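Local coordinates for protein polyprenyl synthetase (Nonlabens dokdonensis, PDB 6KD7) that probably catalyses magnesium-dependent chain elongation of prenyl diphosphates, consistent with a geranylgeranyl pyrophosphate synthase of the FPP/GGPP synthase family, at residues A[67-70]-A[71-75]; A[130-133]-A[134-138]; A[267-270]-A[271-275]; A[238-241]-A[242-245]; A[289-292]-A[293-297]. One frame throughout, in Å; residues are numbered along the deposited sequence.

Interaction 1. Residues A[67-70]-A[71-75]; sequences AVEV and FHNFT. With PPV (pyrophosphate), chain B.
Phe-71 closes a turn of helix 58-82 by donating its N to Ala-67 O at 2.8 Å. This is a core helix of the all-helical prenyl synthase fold and runs on into the aspartate-rich DDxxD motif of the family. The Phe-71 ring packs among Leu-111, Leu-172 and Phe-133, with Thr-75 CG2 lying 3.5 Å above the ring plane near the rim. Val-70, just before it, is buried too: its side chain packs on Met-110 of helix 100-116, which Asn-73 also touches, and Val-70 O takes Phe-74 N at 2.9 Å. Glu-69 bends at chi2 (72°) and carries OE2 to 3.2 Å from Asn-73 ND2, carboxylate and amide turned 69° apart; the firm partner of OE2 is Arg-41, in a salt bridge. Glu-69 O is gripped twice by Asn-73, from opposite faces of its plane, by N at 3.1 Å and by ND2 at 2.8 Å. The amide can turn back like this because CG stands beside its own backbone N (chi1 -80°). With an alanine at Asn-73, Glu-69 O would probably keep just its main-chain donor and the carboxylate would lose the amide beside it. On the ligand side, His-72 NE2 makes weak hydrogen bonds to the pyrophosphate, the nearer to O32 at 3.2 Å, which lies in the imidazole plane at the ring edge.

Interaction 2. Residues A[130-133]-A[134-138]; sequences NKVF and SRTAL
Ser-134 closes a turn of helix 123-150, part of the helical core of the prenyl synthase fold, by donating its N to Asn-130 O at 2.9 Å. Its hydroxyl has a separate task, a hydrogen bond to Tyr-115, and its side chain packs on Arg-116 of a second subunit. Arg-135 comes next and bends at chi3 (61°), which folds the guanidinium back over Val-132, with Arg-135 NH2 3.8 Å from Val-132 CG2. Its NH1 ends 3.7 Å from Lys-131 NZ, a pair of like charges. One water bridges the two and probably eases the repulsion: it lies in the guanidinium plane, accepts from Arg-135 NH1 at 2.7 Å and also takes Lys-131 NZ at 3.3 Å. Thr-136 follows with two donors on one acceptor, OG1 at 2.7 Å and N at 2.9 Å from Val-132 O, approaching from opposite faces of that carbonyl. Methyl and hydroxyl of Thr-136 are thus fixed in rotation, and the residue rests on Val-171 and Cys-175 of helix 158-183. Ala-137 touches Ile-112 of the second subunit. Phe-133, whose ring sits edge-to-face with Tyr-115 and Phe-118, offers its carbonyl to the next turn: Ala-137 N to Phe-133 O is 2.7 Å.

Interaction 3. Residues A[267-270]-A[271-275]; sequences IDEK and KETVK
Thr-273 sets both its donors on Glu-269 O, the hydroxyl OG1 at 2.6 Å and the backbone N at 2.9 Å, one from each face of the carbonyl plane. OG1 stands beside its own backbone N (chi1 -49°), which turns it back to that oxygen, a common helix feature, here in helix 264-281 of the all-helical prenyl synthase fold. CG of Glu-269 lies 3.6 Å from Thr-273 OG1. Two positions back, the extended Lys-271 lays its aliphatic chain alongside Ile-267, with Lys-271 CE 3.7 Å from Ile-267 CG2. Lys-270 and Val-274 likewise run side by side, Lys-270 CG meeting Val-274 CG2 at 4.1 Å. Farther out, Lys-271 NZ makes a salt bridge with Glu-224 and a hydrogen bond to Val-225 O, and Lys-270 NZ reaches Asn-232. Val-274 packs on Leu-251 and Trp-254 of helix 248-254. Both lysines lay apolar chains along their neighbours and take their ammonium groups to polar partners elsewhere, so their charge probably ties this helix to the chain around helix 227-230.

Interaction 4. Residues A[238-241]-A[242-245]; sequences YLKS and IENN
Tyr-238 presents one ring face to Ile-242 CG2, a CH-pi contact with the methyl 3.9 Å from the ring centroid and 21° off the normal. Its carbonyl oxygen takes Ile-242 N at 3.1 Å, the final i to i+4 bond of helix 236-241. Leu-239 O then meets Ile-242 CG1 at 3.3 Å. Lys-240 curls at chi2 and chi3 so that its NZ reaches Glu-243 OE1 at 2.8 Å, a salt bridge on the syn lone pair. Lys-240 O accepts Glu-243 N at 3.1 Å, an i to i+3 bond just past the helix end. A leucine in place of Lys-240 would probably leave the Glu-243 carboxylate without its mate and free to swing. Ser-241 opens a type I turn, its O taking Asn-244 N at 3.3 Å, while its OG bonds Leu-237 O and Ser-281. This helix end packs on helix 248-254, where Leu-251 and Lys-252 meet Ile-242, and on helix 264-281, whose Phe-278 touches Tyr-238 and Ser-241.

Interaction 5. Residues A[289-292]-A[293-297]; sequences DAIE and SYTQK
Glu-292 and Gln-296 lie a turn apart on helix 283-303 and lean their polar ends together. Glu-292 has CG opposite its backbone N (chi1 160°) and then kinks at chi2; Gln-296 starts with CG beside its N and kinks at chi2 (-49°), so the two chains converge. Carboxylate and amide planes end 39° apart, and Gln-296 CG sits 3.3 Å from Glu-292 OE2. The amide itself gives only a weak hydrogen bond, Gln-296 NE2 to Glu-292 OE2 at 3.4 Å. The stronger tie of Glu-292 is its other oxygen, OE1, in a salt bridge with Arg-325, on which Gln-296 also packs. On another side of the turn, Thr-295 turns its hydroxyl back onto Ile-291 O at 2.6 Å; Thr-295 N reaches the same oxygen at 2.9 Å from the opposite face of the carbonyl plane, which pins the side-chain rotation. Tyr-294 brings CD2 to 3.1 Å from Ala-290 O, the ring oblique to it, and packs on Asn-200, Leu-203 and Leu-207 of helix 188-215. Polar groups gather beside Arg-325, consistent with a helix near the surface of the all-alpha prenyl synthase fold, one side of it packed on helix 188-215.

Interactions 1 and 2 form one core: their centres are 12 Å apart, and they touch where Phe-71 CE1 meets Ala-137 CB at 3.5 Å and Phe-71 CB meets Phe-133 CE1 at 3.6 Å. Interaction 1 reaches the pyrophosphate through weak bonds from His-72, one of several pocket residues with Arg-43, while the Thr-136 side chain of interaction 2 stays about 13 Å from it. Interactions 3 and 4 lie far off, each with its centre 35 Å from that of interaction 1 and across the middle of the chain. Their nearest atoms are about 6 Å apart, and both pack on Leu-251 and Phe-255. Interaction 5 comes within about 7 Å of interaction 4, nearest atoms, with the side chain of Ile-291 about 14 Å from a bound magnesium ion.

Interaction 1. Residues A[67-70]-A[71-75]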
loop_
_atom_site.group_PDB
_atom_site.type_symbol
_atom_site.label_atom_id
_atom_site.label_comp_id
_atom_site.label_asym_id
_atom_site.label_seq_id
_atom_site.Cartn_x
_atom_site.Cartn_y
_atom_site.Cartn_z
ATOM N N ALA A 67 -20.736 -24.797 -26.389
ATOM C CA ALA A 67 -21.154 -24.508 -24.995
ATOM C C ALA A 67 -20.051 -24.987 -24.043
ATOM O O ALA A 67 -19.729 -24.307 -23.050
ATOM C CB ALA A 67 -22.457 -25.188 -24.626
ATOM N N VAL A 68 -19.590 -26.198 -24.268
ATOM C CA VAL A 68 -18.560 -26.812 -23.415
ATOM C C VAL A 68 -17.324 -25.890 -23.368
ATOM O O VAL A 68 -16.812 -25.662 -22.282
ATOM C CB VAL A 68 -18.244 -28.220 -23.910
ATOM C CG1 VAL A 68 -16.902 -28.716 -23.426
ATOM C CG2 VAL A 68 -19.328 -29.161 -23.468
ATOM N N GLU A 69 -16.857 -25.416 -24.508
ATOM C CA GLU A 69 -15.643 -24.591 -24.605
ATOM C C GLU A 69 -15.935 -23.236 -23.950
ATOM O O GLU A 69 -15.026 -22.696 -23.302
ATOM C CB GLU A 69 -15.213 -24.426 -26.065
ATOM C CG GLU A 69 -13.981 -23.530 -26.289
ATOM C CD GLU A 69 -12.671 -24.173 -25.846
ATOM O OE1 GLU A 69 -12.679 -25.284 -25.269
ATOM O OE2 GLU A 69 -11.649 -23.546 -26.086
ATOM N N VAL A 70 -17.111 -22.663 -24.186
ATOM C CA VAL A 70 -17.430 -21.348 -23.586
ATOM C C VAL A 70 -17.449 -21.525 -22.069
ATOM O O VAL A 70 -16.816 -20.721 -21.375
ATOM C CB VAL A 70 -18.720 -20.776 -24.142
ATOM C CG1 VAL A 70 -19.163 -19.552 -23.375
ATOM C CG2 VAL A 70 -18.525 -20.433 -25.612
ATOM N N PHE A 71 -18.019 -22.624 -21.597
ATOM C CA PHE A 71 -18.108 -22.922 -20.160
ATOM C C PHE A 71 -16.702 -23.021 -19.602
ATOM O O PHE A 71 -16.408 -22.345 -18.602
ATOM C CB PHE A 71 -18.884 -24.204 -19.843
ATOM C CG PHE A 71 -18.796 -24.561 -18.395
ATOM C CD1 PHE A 71 -19.517 -23.850 -17.450
ATOM C CD2 PHE A 71 -17.939 -25.530 -17.963
ATOM C CE1 PHE A 71 -19.379 -24.125 -16.096
ATOM C CE2 PHE A 71 -17.798 -25.809 -16.611
ATOM C CZ PHE A 71 -18.516 -25.104 -15.682
ATOM N N HIS A 72 -15.885 -23.891 -20.177
ATOM C CA HIS A 72 -14.505 -24.128 -19.682
ATOM C C HIS A 72 -13.740 -22.785 -19.575
ATOM O O HIS A 72 -13.121 -22.563 -18.534
ATOM C CB HIS A 72 -13.763 -25.081 -20.591
ATOM C CG HIS A 72 -12.378 -25.362 -20.139
ATOM N ND1 HIS A 72 -12.113 -25.920 -18.887
ATOM C CD2 HIS A 72 -11.198 -25.200 -20.777
ATOM C CE1 HIS A 72 -10.823 -26.079 -18.771
ATOM N NE2 HIS A 72 -10.244 -25.664 -19.928
ATOM N N ASN A 73 -13.858 -21.930 -20.580
ATOM C CA ASN A 73 -13.155 -20.636 -20.640
ATOM C C ASN A 73 -13.739 -19.704 -19.583
ATOM O O ASN A 73 -12.947 -18.966 -19.004
ATOM C CB ASN A 73 -13.148 -20.041 -22.041
ATOM C CG ASN A 73 -12.077 -20.706 -22.877
ATOM O OD1 ASN A 73 -10.913 -20.378 -22.712
ATOM N ND2 ASN A 73 -12.440 -21.751 -23.613
ATOM N N PHE A 74 -15.024 -19.840 -19.283
ATOM C CA PHE A 74 -15.633 -19.031 -18.206
ATOM C C PHE A 74 -14.926 -19.402 -16.902
ATOM O O PHE A 74 -14.530 -18.504 -16.189
ATOM C CB PHE A 74 -17.127 -19.328 -18.104
ATOM C CG PHE A 74 -17.664 -19.444 -16.702
ATOM C CD1 PHE A 74 -17.840 -18.323 -15.915
ATOM C CD2 PHE A 74 -18.017 -20.673 -16.171
ATOM C CE1 PHE A 74 -18.350 -18.425 -14.634
ATOM C CE2 PHE A 74 -18.529 -20.771 -14.890
ATOM C CZ PHE A 74 -18.688 -19.648 -14.121
ATOM N N THR A 75 -14.701 -20.697 -16.677
ATOM C CA THR A 75 -14.038 -21.139 -15.452
ATOM C C THR A 75 -12.603 -20.605 -15.451
ATOM O O THR A 75 -12.111 -20.284 -14.378
ATOM C CB THR A 75 -14.105 -22.649 -15.217
ATOM O OG1 THR A 75 -13.233 -23.330 -16.104
ATOM C CG2 THR A 75 -15.516 -23.164 -15.345
HETATM O O11 PPV B . -5.175 -27.631 -19.550
HETATM P P1 PPV B . -6.254 -27.943 -20.528
HETATM O O21 PPV B . -7.303 -28.798 -19.929
HETATM O O31 PPV B . -5.708 -28.527 -21.787
HETATM O OPP PPV B . -7.012 -26.535 -20.916
HETATM P P2 PPV B . -6.784 -25.249 -21.893
HETATM O O12 PPV B . -5.763 -24.393 -21.240
HETATM O O22 PPV B . -6.290 -25.803 -23.197
HETATM O O32 PPV B . -8.084 -24.540 -22.053
#

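Interaction 2. Residues A[130-133]-A[134-138]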
loop_
_atom_site.group_PDB
_atom_site.type_symbol
_atom_site.label_atom_id
_atom_site.label_comp_id
_atom_site.label_asym_id
_atom_site.label_seq_id
_atom_site.Cartn_x
_atom_site.Cartn_y
_atom_site.Cartn_z
ATOM N N ASN A 130 -29.083 -29.526 -20.478
ATOM C CA ASN A 130 -29.108 -28.525 -19.378
ATOM C C ASN A 130 -28.858 -29.253 -18.080
ATOM O O ASN A 130 -28.031 -28.823 -17.270
ATOM C CB ASN A 130 -30.395 -27.722 -19.280
ATOM C CG ASN A 130 -30.331 -26.547 -20.195
ATOM O OD1 ASN A 130 -30.685 -26.664 -21.376
ATOM N ND2 ASN A 130 -29.912 -25.406 -19.663
ATOM N N LYS A 131 -29.530 -30.379 -17.887
ATOM C CA LYS A 131 -29.418 -31.119 -16.608
ATOM C C LYS A 131 -27.997 -31.628 -16.332
ATOM O O LYS A 131 -27.513 -31.369 -15.252
ATOM C CB LYS A 131 -30.409 -32.281 -16.614
ATOM C CG LYS A 131 -30.678 -32.900 -15.256
ATOM C CD LYS A 131 -32.041 -33.514 -15.183
ATOM C CE LYS A 131 -32.340 -34.131 -13.838
ATOM N NZ LYS A 131 -31.231 -34.991 -13.380
ATOM N N VAL A 132 -27.322 -32.244 -17.298
ATOM C CA VAL A 132 -25.977 -32.801 -16.984
ATOM C C VAL A 132 -24.974 -31.621 -16.929
ATOM O O VAL A 132 -24.050 -31.663 -16.080
ATOM C CB VAL A 132 -25.527 -33.908 -17.960
ATOM C CG1 VAL A 132 -25.367 -33.368 -19.368
ATOM C CG2 VAL A 132 -24.243 -34.556 -17.459
ATOM N N PHE A 133 -25.207 -30.580 -17.717
ATOM C CA PHE A 133 -24.344 -29.378 -17.797
ATOM C C PHE A 133 -24.335 -28.655 -16.434
ATOM O O PHE A 133 -23.246 -28.436 -15.878
ATOM C CB PHE A 133 -24.814 -28.440 -18.900
ATOM C CG PHE A 133 -23.992 -27.192 -19.053
ATOM C CD1 PHE A 133 -22.713 -27.236 -19.601
ATOM C CD2 PHE A 133 -24.509 -25.964 -18.672
ATOM C CE1 PHE A 133 -21.992 -26.066 -19.788
ATOM C CE2 PHE A 133 -23.752 -24.808 -18.773
ATOM C CZ PHE A 133 -22.510 -24.864 -19.365
ATOM N N SER A 134 -25.521 -28.369 -15.902
ATOM C CA SER A 134 -25.727 -27.671 -14.611
ATOM C C SER A 134 -25.166 -28.500 -13.472
ATOM O O SER A 134 -24.517 -27.956 -12.605
ATOM C CB SER A 134 -27.175 -27.320 -14.392
ATOM O OG SER A 134 -27.591 -26.331 -15.326
ATOM N N ARG A 135 -25.384 -29.797 -13.455
ATOM C CA ARG A 135 -24.856 -30.631 -12.362
ATOM C C ARG A 135 -23.320 -30.557 -12.416
ATOM O O ARG A 135 -22.683 -30.504 -11.352
ATOM C CB ARG A 135 -25.345 -32.072 -12.514
ATOM C CG ARG A 135 -24.827 -33.013 -11.431
ATOM C CD ARG A 135 -25.517 -34.389 -11.376
ATOM N NE ARG A 135 -25.389 -35.210 -12.588
ATOM C CZ ARG A 135 -26.328 -35.377 -13.542
ATOM N NH1 ARG A 135 -27.514 -34.788 -13.484
ATOM N NH2 ARG A 135 -26.062 -36.145 -14.579
ATOM N N THR A 136 -22.756 -30.662 -13.627
ATOM C CA THR A 136 -21.303 -30.587 -13.872
ATOM C C THR A 136 -20.804 -29.198 -13.429
ATOM O O THR A 136 -19.829 -29.152 -12.697
ATOM C CB THR A 136 -20.984 -30.923 -15.337
ATOM O OG1 THR A 136 -21.465 -32.264 -15.518
ATOM C CG2 THR A 136 -19.502 -30.807 -15.644
ATOM N N ALA A 137 -21.470 -28.122 -13.809
ATOM C CA ALA A 137 -20.980 -26.761 -13.514
ATOM C C ALA A 137 -20.919 -26.591 -11.981
ATOM O O ALA A 137 -19.915 -26.119 -11.452
ATOM C CB ALA A 137 -21.866 -25.765 -14.183
ATOM N N LEU A 138 -21.895 -27.126 -11.256
ATOM C CA LEU A 138 -21.986 -26.901 -9.807
ATOM C C LEU A 138 -20.946 -27.775 -9.165
ATOM O O LEU A 138 -20.367 -27.342 -8.149
ATOM C CB LEU A 138 -23.381 -27.206 -9.278
ATOM C CG LEU A 138 -23.597 -26.921 -7.787
ATOM C CD1 LEU A 138 -23.304 -25.444 -7.480
ATOM C CD2 LEU A 138 -25.035 -27.262 -7.370
HETATM O O HOH W 1 -28.939 -33.090 -12.012
#

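Interaction 3. Residues A[267-270]-A[271-275]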
loop_
_atom_site.group_PDB
_atom_site.type_symbol
_atom_site.label_atom_id
_atom_site.label_comp_id
_atom_site.label_asym_id
_atom_site.label_seq_id
_atom_site.Cartn_x
_atom_site.Cartn_y
_atom_site.Cartn_z
ATOM N N ILE A 267 14.106 -20.737 -3.817
ATOM C CA ILE A 267 12.926 -21.352 -4.490
ATOM C C ILE A 267 13.449 -22.465 -5.417
ATOM O O ILE A 267 13.040 -23.645 -5.223
ATOM C CB ILE A 267 12.104 -20.261 -5.192
ATOM C CG1 ILE A 267 11.456 -19.359 -4.134
ATOM C CG2 ILE A 267 11.087 -20.884 -6.153
ATOM C CD1 ILE A 267 10.706 -18.149 -4.690
ATOM N N ASP A 268 14.457 -22.144 -6.228
ATOM C CA ASP A 268 15.073 -23.135 -7.145
ATOM C C ASP A 268 15.678 -24.275 -6.323
ATOM O O ASP A 268 15.461 -25.417 -6.694
ATOM C CB ASP A 268 16.114 -22.484 -8.053
ATOM C CG ASP A 268 15.496 -21.551 -9.072
ATOM O OD1 ASP A 268 14.281 -21.586 -9.215
ATOM O OD2 ASP A 268 16.236 -20.798 -9.702
ATOM N N GLU A 269 16.357 -23.982 -5.211
ATOM C CA GLU A 269 16.913 -25.095 -4.399
ATOM C C GLU A 269 15.776 -25.933 -3.819
ATOM O O GLU A 269 15.952 -27.144 -3.687
ATOM C CB GLU A 269 17.898 -24.660 -3.316
ATOM C CG GLU A 269 18.435 -25.854 -2.551
ATOM C CD GLU A 269 19.406 -25.576 -1.422
ATOM O OE1 GLU A 269 19.604 -26.467 -0.591
ATOM O OE2 GLU A 269 19.951 -24.482 -1.384
ATOM N N LYS A 270 14.693 -25.281 -3.406
ATOM C CA LYS A 270 13.529 -26.010 -2.853
ATOM C C LYS A 270 12.969 -26.934 -3.939
ATOM O O LYS A 270 12.723 -28.092 -3.642
ATOM C CB LYS A 270 12.451 -25.012 -2.427
ATOM C CG LYS A 270 11.182 -25.645 -1.880
ATOM C CD LYS A 270 10.113 -24.663 -1.497
ATOM C CE LYS A 270 8.904 -25.333 -0.892
ATOM N NZ LYS A 270 7.893 -24.352 -0.460
ATOM N N LYS A 271 12.843 -26.434 -5.165
ATOM C CA LYS A 271 12.293 -27.256 -6.271
ATOM C C LYS A 271 13.206 -28.452 -6.554
ATOM O O LYS A 271 12.686 -29.563 -6.595
ATOM C CB LYS A 271 12.132 -26.399 -7.525
ATOM C CG LYS A 271 11.121 -25.273 -7.406
ATOM C CD LYS A 271 10.961 -24.484 -8.674
ATOM C CE LYS A 271 9.898 -23.418 -8.576
ATOM N NZ LYS A 271 9.740 -22.698 -9.853
ATOM N N GLU A 272 14.519 -28.233 -6.637
ATOM C CA GLU A 272 15.467 -29.352 -6.915
ATOM C C GLU A 272 15.416 -30.339 -5.764
ATOM O O GLU A 272 15.284 -31.551 -6.015
ATOM C CB GLU A 272 16.876 -28.855 -7.256
ATOM C CG GLU A 272 16.949 -28.170 -8.624
ATOM C CD GLU A 272 16.107 -28.807 -9.751
ATOM O OE1 GLU A 272 16.095 -30.083 -9.884
ATOM O OE2 GLU A 272 15.416 -28.037 -10.484
ATOM N N THR A 273 15.389 -29.859 -4.527
ATOM C CA THR A 273 15.459 -30.760 -3.356
ATOM C C THR A 273 14.159 -31.539 -3.230
ATOM O O THR A 273 14.215 -32.786 -2.964
ATOM C CB THR A 273 15.731 -29.984 -2.063
ATOM O OG1 THR A 273 16.830 -29.102 -2.293
ATOM C CG2 THR A 273 16.005 -30.926 -0.921
ATOM N N VAL A 274 13.018 -30.849 -3.369
ATOM C CA VAL A 274 11.705 -31.549 -3.253
ATOM C C VAL A 274 11.576 -32.550 -4.413
ATOM O O VAL A 274 11.165 -33.689 -4.160
ATOM C CB VAL A 274 10.540 -30.557 -3.200
ATOM C CG1 VAL A 274 9.200 -31.274 -3.321
ATOM C CG2 VAL A 274 10.611 -29.745 -1.922
ATOM N N LYS A 275 11.942 -32.164 -5.638
ATOM C CA LYS A 275 11.937 -33.117 -6.794
ATOM C C LYS A 275 12.722 -34.371 -6.397
ATOM O O LYS A 275 12.159 -35.504 -6.513
ATOM C CB LYS A 275 12.430 -32.444 -8.070
ATOM C CG LYS A 275 11.371 -31.550 -8.702
ATOM C CD LYS A 275 11.881 -30.615 -9.762
ATOM C CE LYS A 275 12.498 -31.373 -10.915
ATOM N NZ LYS A 275 12.456 -30.546 -12.137
#

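Interaction 4. Residues A[238-241]-A[242-245]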
loop_
_atom_site.group_PDB
_atom_site.type_symbol
_atom_site.label_atom_id
_atom_site.label_comp_id
_atom_site.label_asym_id
_atom_site.label_seq_id
_atom_site.Cartn_x
_atom_site.Cartn_y
_atom_site.Cartn_z
ATOM N N TYR A 238 2.983 -34.992 -3.942
ATOM C CA TYR A 238 3.358 -34.719 -2.530
ATOM C C TYR A 238 2.683 -35.691 -1.559
ATOM O O TYR A 238 3.362 -36.223 -0.700
ATOM C CB TYR A 238 3.004 -33.284 -2.145
ATOM C CG TYR A 238 3.109 -32.967 -0.676
ATOM C CD1 TYR A 238 2.028 -33.128 0.166
ATOM C CD2 TYR A 238 4.285 -32.489 -0.129
ATOM C CE1 TYR A 238 2.108 -32.830 1.513
ATOM C CE2 TYR A 238 4.387 -32.190 1.216
ATOM C CZ TYR A 238 3.292 -32.360 2.040
ATOM O OH TYR A 238 3.369 -32.071 3.363
ATOM N N LEU A 239 1.396 -35.961 -1.760
ATOM C CA LEU A 239 0.613 -36.812 -0.831
ATOM C C LEU A 239 1.212 -38.219 -0.757
ATOM O O LEU A 239 1.226 -38.776 0.321
ATOM C CB LEU A 239 -0.848 -36.837 -1.286
ATOM C CG LEU A 239 -1.609 -35.526 -1.120
ATOM C CD1 LEU A 239 -3.011 -35.641 -1.682
ATOM C CD2 LEU A 239 -1.662 -35.109 0.333
ATOM N N LYS A 240 1.697 -38.750 -1.872
ATOM C CA LYS A 240 2.288 -40.112 -1.932
ATOM C C LYS A 240 3.711 -40.065 -1.358
ATOM O O LYS A 240 4.078 -40.982 -0.633
ATOM C CB LYS A 240 2.301 -40.644 -3.369
ATOM C CG LYS A 240 0.940 -40.908 -3.977
ATOM C CD LYS A 240 0.055 -41.818 -3.154
ATOM C CE LYS A 240 0.423 -43.277 -3.281
ATOM N NZ LYS A 240 -0.412 -44.072 -2.352
ATOM N N SER A 241 4.472 -39.022 -1.663
ATOM C CA SER A 241 5.846 -38.829 -1.144
ATOM C C SER A 241 5.853 -38.846 0.391
ATOM O O SER A 241 6.723 -39.518 0.959
ATOM C CB SER A 241 6.421 -37.607 -1.701
ATOM O OG SER A 241 6.632 -37.739 -3.092
ATOM N N ILE A 242 4.860 -38.254 1.060
ATOM C CA ILE A 242 4.901 -38.156 2.538
ATOM C C ILE A 242 4.415 -39.453 3.178
ATOM O O ILE A 242 4.381 -39.487 4.399
ATOM C CB ILE A 242 4.132 -36.932 3.068
ATOM C CG1 ILE A 242 2.635 -36.976 2.767
ATOM C CG2 ILE A 242 4.798 -35.662 2.569
ATOM C CD1 ILE A 242 1.792 -36.065 3.664
ATOM N N GLU A 243 3.996 -40.456 2.413
ATOM C CA GLU A 243 3.606 -41.772 2.993
ATOM C C GLU A 243 4.882 -42.496 3.452
ATOM O O GLU A 243 4.794 -43.387 4.295
ATOM C CB GLU A 243 2.793 -42.582 1.989
ATOM C CG GLU A 243 1.333 -42.146 1.919
ATOM C CD GLU A 243 0.520 -42.813 0.817
ATOM O OE1 GLU A 243 1.123 -43.481 -0.037
ATOM O OE2 GLU A 243 -0.710 -42.678 0.826
ATOM N N ASN A 244 6.026 -42.012 2.973
ATOM C CA ASN A 244 7.355 -42.576 3.311
ATOM C C ASN A 244 7.891 -41.862 4.554
ATOM O O ASN A 244 8.336 -40.723 4.431
ATOM C CB ASN A 244 8.308 -42.419 2.129
ATOM C CG ASN A 244 9.595 -43.190 2.303
ATOM O OD1 ASN A 244 10.215 -43.593 1.329
ATOM N ND2 ASN A 244 9.996 -43.393 3.541
ATOM N N ASN A 245 7.867 -42.548 5.695
ATOM C CA ASN A 245 8.311 -42.004 7.010
ATOM C C ASN A 245 9.769 -41.541 6.953
ATOM O O ASN A 245 10.129 -40.759 7.813
ATOM C CB ASN A 245 8.182 -43.000 8.153
ATOM C CG ASN A 245 6.834 -43.676 8.160
ATOM O OD1 ASN A 245 5.803 -43.011 8.190
ATOM N ND2 ASN A 245 6.842 -44.999 8.113
#

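Interaction 5. Residues A[289-292]-A[293-297]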
loop_
_atom_site.group_PDB
_atom_site.type_symbol
_atom_site.label_atom_id
_atom_site.label_comp_id
_atom_site.label_asym_id
_atom_site.label_seq_id
_atom_site.Cartn_x
_atom_site.Cartn_y
_atom_site.Cartn_z
ATOM N N ASP A 289 2.266 -44.730 -11.547
ATOM C CA ASP A 289 1.412 -45.934 -11.402
ATOM C C ASP A 289 -0.065 -45.522 -11.423
ATOM O O ASP A 289 -0.868 -46.194 -12.080
ATOM C CB ASP A 289 1.728 -46.747 -10.140
ATOM C CG ASP A 289 3.085 -47.440 -10.212
ATOM O OD1 ASP A 289 3.739 -47.427 -11.325
ATOM O OD2 ASP A 289 3.533 -47.897 -9.135
ATOM N N ALA A 290 -0.432 -44.469 -10.709
ATOM C CA ALA A 290 -1.845 -44.060 -10.633
ATOM C C ALA A 290 -2.295 -43.582 -12.024
ATOM O O ALA A 290 -3.440 -43.874 -12.389
ATOM C CB ALA A 290 -2.027 -43.021 -9.557
ATOM N N ILE A 291 -1.441 -42.900 -12.787
ATOM C CA ILE A 291 -1.795 -42.423 -14.156
ATOM C C ILE A 291 -2.052 -43.637 -15.058
ATOM O O ILE A 291 -3.056 -43.634 -15.843
ATOM C CB ILE A 291 -0.686 -41.551 -14.729
ATOM C CG1 ILE A 291 -0.546 -40.238 -13.953
ATOM C CG2 ILE A 291 -0.921 -41.276 -16.196
ATOM C CD1 ILE A 291 0.762 -39.549 -14.210
ATOM N N GLU A 292 -1.139 -44.603 -14.981
ATOM C CA GLU A 292 -1.168 -45.883 -15.732
ATOM C C GLU A 292 -2.489 -46.571 -15.372
ATOM O O GLU A 292 -3.245 -46.956 -16.267
ATOM C CB GLU A 292 0.061 -46.734 -15.371
ATOM C CG GLU A 292 -0.057 -48.226 -15.671
ATOM C CD GLU A 292 -0.252 -48.587 -17.145
ATOM O OE1 GLU A 292 -0.078 -47.701 -18.028
ATOM O OE2 GLU A 292 -0.623 -49.754 -17.418
ATOM N N SER A 293 -2.798 -46.633 -14.095
ATOM C CA SER A 293 -3.966 -47.360 -13.575
ATOM C C SER A 293 -5.265 -46.709 -14.080
ATOM O O SER A 293 -6.173 -47.440 -14.534
ATOM C CB SER A 293 -3.867 -47.417 -12.106
ATOM O OG SER A 293 -5.061 -47.946 -11.567
ATOM N N TYR A 294 -5.359 -45.382 -14.015
ATOM C CA TYR A 294 -6.558 -44.676 -14.533
ATOM C C TYR A 294 -6.655 -44.841 -16.051
ATOM O O TYR A 294 -7.756 -44.928 -16.560
ATOM C CB TYR A 294 -6.625 -43.223 -14.071
ATOM C CG TYR A 294 -7.124 -43.082 -12.662
ATOM C CD1 TYR A 294 -8.449 -43.316 -12.353
ATOM C CD2 TYR A 294 -6.268 -42.747 -11.635
ATOM C CE1 TYR A 294 -8.916 -43.209 -11.059
ATOM C CE2 TYR A 294 -6.719 -42.627 -10.335
ATOM C CZ TYR A 294 -8.047 -42.864 -10.046
ATOM O OH TYR A 294 -8.493 -42.748 -8.771
ATOM N N THR A 295 -5.519 -44.807 -16.740
ATOM C CA THR A 295 -5.535 -44.966 -18.212
ATOM C C THR A 295 -6.084 -46.349 -18.564
ATOM O O THR A 295 -6.926 -46.421 -19.439
ATOM C CB THR A 295 -4.146 -44.761 -18.814
ATOM O OG1 THR A 295 -3.679 -43.481 -18.406
ATOM C CG2 THR A 295 -4.159 -44.821 -20.324
ATOM N N GLN A 296 -5.655 -47.386 -17.851
ATOM C CA GLN A 296 -6.134 -48.762 -18.120
ATOM C C GLN A 296 -7.638 -48.820 -17.854
ATOM O O GLN A 296 -8.354 -49.330 -18.706
ATOM C CB GLN A 296 -5.352 -49.777 -17.289
ATOM C CG GLN A 296 -3.932 -50.004 -17.791
ATOM C CD GLN A 296 -3.839 -50.255 -19.277
ATOM O OE1 GLN A 296 -4.625 -50.992 -19.853
ATOM N NE2 GLN A 296 -2.859 -49.643 -19.917
ATOM N N LYS A 297 -8.093 -48.197 -16.772
ATOM C CA LYS A 297 -9.534 -48.196 -16.432
ATOM C C LYS A 297 -10.298 -47.546 -17.587
ATOM O O LYS A 297 -11.348 -48.059 -17.949
ATOM C CB LYS A 297 -9.763 -47.392 -15.150
ATOM C CG LYS A 297 -9.232 -48.025 -13.875
ATOM C CD LYS A 297 -9.769 -47.362 -12.637
ATOM C CE LYS A 297 -9.400 -48.069 -11.354
ATOM N NZ LYS A 297 -10.375 -47.767 -10.283
#